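Putative yopH targeting protein (Yersinia pestis, PDB 4GF3) probably acts as a type III secretion chaperone that binds the effector YopH and helps target it for export. Local coordinates at residues K34-H39 and S111-A116. Numbering follows the deposited sequence.
Sequences KIWVVH and SLVDKA
Trp36 and Ala116 meet through a CH-pi contact that illustrates how a helix can dock on a strand: between these two segments the helix meets the strand through apolar groups. The CB of Ala116 stands 4.2 Å from the centroid of the six-membered ring of Trp36, 14° off the ring normal, and its nearest ring atom is Trp36 CZ2 at 4.1 Å. The other face of the indole is covered by CD1 of the preceding residue, Ile35, so the flat group is sandwiched between two aliphatic carbons. With CG of Trp36 anti to its carbonyl carbon (chi1 -61°), the indole extends from the strand alongside the helix, one face against Ala116 CB.

The remaining contacts are apolar. Val113 CG1 reaches the five-membered end of the indole obliquely, 4.3 Å from Trp36 CD1. In a purely aliphatic contact deeper in the core, CD1 of Leu112 settles against both methyls of Val38, 3.8 Å from Val38 CG1 and 4.0 Å from Val38 CG2. This fork of the valine is turned to the helix on the same side of the strand as Trp36, while the intervening Val37 points to the opposite side. The chain of another protein packs against Val37 and His39 of the strand and also against Val113 of the helix.

The axes of strand 36-39 and helix 111-116 approach to 9.8 Å, with 138° between their directions, oblique but nearer antiparallel than parallel. A classic beta bulge, in which Ile35 and Trp36 both face Ile32, begins the strand. Helix 102-118 packs on one face of the antiparallel sheet in this CesT-family fold: Met52 of strand 47-56 touches Trp36, Leu112 and Ala116, Leu91 of strand 88-96 adjoins Leu112 and Ala116, and Ile32 of strand 28-32 lies against Val38 and Val113.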
loop_
_atom_site.group_PDB
_atom_site.type_symbol
_atom_site.label_atom_id
_atom_site.label_comp_id
_atom_site.label_asym_id
_atom_site.label_seq_id
_atom_site.Cartn_x
_atom_site.Cartn_y
_atom_site.Cartn_z
ATOM N N LYS A 34 13.585 -5.861 -1.307
ATOM C CA LYS A 34 14.071 -5.748 -2.680
ATOM C C LYS A 34 13.060 -6.132 -3.724
ATOM O O LYS A 34 13.302 -5.820 -4.881
ATOM C CB LYS A 34 15.319 -6.636 -2.925
ATOM C CG LYS A 34 16.406 -6.590 -1.886
ATOM C CD LYS A 34 17.039 -5.232 -1.818
ATOM C CE LYS A 34 18.152 -5.193 -0.832
ATOM N NZ LYS A 34 18.749 -3.837 -0.982
ATOM N N ILE A 35 11.965 -6.809 -3.382
ATOM C CA ILE A 35 11.078 -7.341 -4.425
ATOM C C ILE A 35 9.637 -6.834 -4.412
ATOM O O ILE A 35 9.027 -6.703 -5.463
ATOM C CB ILE A 35 11.086 -8.898 -4.533
ATOM C CG1 ILE A 35 10.360 -9.570 -3.359
ATOM C CG2 ILE A 35 12.511 -9.452 -4.774
ATOM C CD1 ILE A 35 9.380 -10.674 -3.779
ATOM N N TRP A 36 9.036 -6.613 -3.246
ATOM C CA TRP A 36 7.700 -6.147 -3.211
ATOM C C TRP A 36 7.679 -4.613 -3.260
ATOM O O TRP A 36 8.518 -3.930 -2.674
ATOM C CB TRP A 36 6.990 -6.489 -1.903
ATOM C CG TRP A 36 6.819 -7.930 -1.497
ATOM C CD1 TRP A 36 7.204 -8.465 -0.288
ATOM C CD2 TRP A 36 6.104 -8.967 -2.180
ATOM N NE1 TRP A 36 6.809 -9.772 -0.203
ATOM C CE2 TRP A 36 6.145 -10.114 -1.349
ATOM C CE3 TRP A 36 5.486 -9.057 -3.419
ATOM C CZ2 TRP A 36 5.579 -11.334 -1.714
ATOM C CZ3 TRP A 36 4.936 -10.269 -3.790
ATOM C CH2 TRP A 36 4.999 -11.402 -2.940
ATOM N N VAL A 37 6.615 -4.085 -3.826
ATOM C CA VAL A 37 6.458 -2.633 -3.908
ATOM C C VAL A 37 5.070 -2.232 -3.471
ATOM O O VAL A 37 4.066 -2.680 -4.026
ATOM C CB VAL A 37 6.761 -2.121 -5.366
ATOM C CG1 VAL A 37 6.569 -0.632 -5.422
ATOM C CG2 VAL A 37 8.159 -2.470 -5.782
ATOM N N VAL A 38 4.997 -1.356 -2.458
ATOM C CA VAL A 38 3.780 -0.797 -2.029
ATOM C C VAL A 38 3.762 0.596 -2.612
ATOM O O VAL A 38 4.639 1.416 -2.393
ATOM C CB VAL A 38 3.653 -0.733 -0.487
ATOM C CG1 VAL A 38 2.487 0.115 -0.081
ATOM C CG2 VAL A 38 3.405 -2.128 0.120
ATOM N N HIS A 39 2.704 0.857 -3.345
ATOM C CA HIS A 39 2.464 2.150 -4.003
ATOM C C HIS A 39 1.496 2.991 -3.197
ATOM O O HIS A 39 0.542 2.488 -2.578
ATOM C CB HIS A 39 1.845 1.901 -5.374
ATOM C CG HIS A 39 2.731 1.141 -6.291
ATOM N ND1 HIS A 39 3.756 1.737 -6.990
ATOM C CD2 HIS A 39 2.780 -0.182 -6.597
ATOM C CE1 HIS A 39 4.373 0.821 -7.705
ATOM N NE2 HIS A 39 3.809 -0.347 -7.458
ATOM N N SER A 111 0.650 -4.916 6.787
ATOM C CA SER A 111 -0.498 -5.832 6.544
ATOM C C SER A 111 -0.591 -6.255 5.079
ATOM O O SER A 111 -0.905 -7.415 4.762
ATOM C CB SER A 111 -1.797 -5.177 6.976
ATOM O OG SER A 111 -1.810 -5.060 8.390
ATOM N N LEU A 112 -0.293 -5.309 4.204
ATOM C CA LEU A 112 -0.260 -5.587 2.761
ATOM C C LEU A 112 0.759 -6.675 2.490
ATOM O O LEU A 112 0.460 -7.703 1.842
ATOM C CB LEU A 112 0.110 -4.306 1.981
ATOM C CG LEU A 112 -0.958 -3.252 1.799
ATOM C CD1 LEU A 112 -0.474 -1.937 1.196
ATOM C CD2 LEU A 112 -2.135 -3.765 0.978
ATOM N N VAL A 113 1.981 -6.454 3.020
ATOM C CA VAL A 113 3.082 -7.399 2.857
ATOM C C VAL A 113 2.725 -8.746 3.455
ATOM O O VAL A 113 2.967 -9.795 2.851
ATOM C CB VAL A 113 4.407 -6.814 3.447
ATOM C CG1 VAL A 113 5.468 -7.893 3.577
ATOM C CG2 VAL A 113 4.874 -5.665 2.543
ATOM N N ASP A 114 2.133 -8.741 4.638
ATOM C CA ASP A 114 1.757 -10.015 5.272
ATOM C C ASP A 114 0.705 -10.805 4.460
ATOM O O ASP A 114 0.749 -12.033 4.391
ATOM C CB ASP A 114 1.215 -9.768 6.699
ATOM C CG ASP A 114 2.323 -9.519 7.756
ATOM O OD1 ASP A 114 3.473 -9.970 7.612
ATOM O OD2 ASP A 114 1.997 -8.888 8.782
ATOM N N LYS A 115 -0.238 -10.097 3.869
ATOM C CA LYS A 115 -1.309 -10.696 3.038
ATOM C C LYS A 115 -0.705 -11.322 1.809
ATOM O O LYS A 115 -1.033 -12.471 1.498
ATOM C CB LYS A 115 -2.365 -9.672 2.643
ATOM C CG LYS A 115 -3.687 -10.227 2.052
ATOM C CD LYS A 115 -4.415 -11.245 2.922
ATOM C CE LYS A 115 -5.758 -11.645 2.342
ATOM N NZ LYS A 115 -6.557 -12.548 3.226
ATOM N N ALA A 116 0.231 -10.604 1.189
ATOM C CA ALA A 116 0.954 -11.104 0.050
ATOM C C ALA A 116 1.685 -12.430 0.337
ATOM O O ALA A 116 1.551 -13.405 -0.392
ATOM C CB ALA A 116 1.879 -10.029 -0.432
#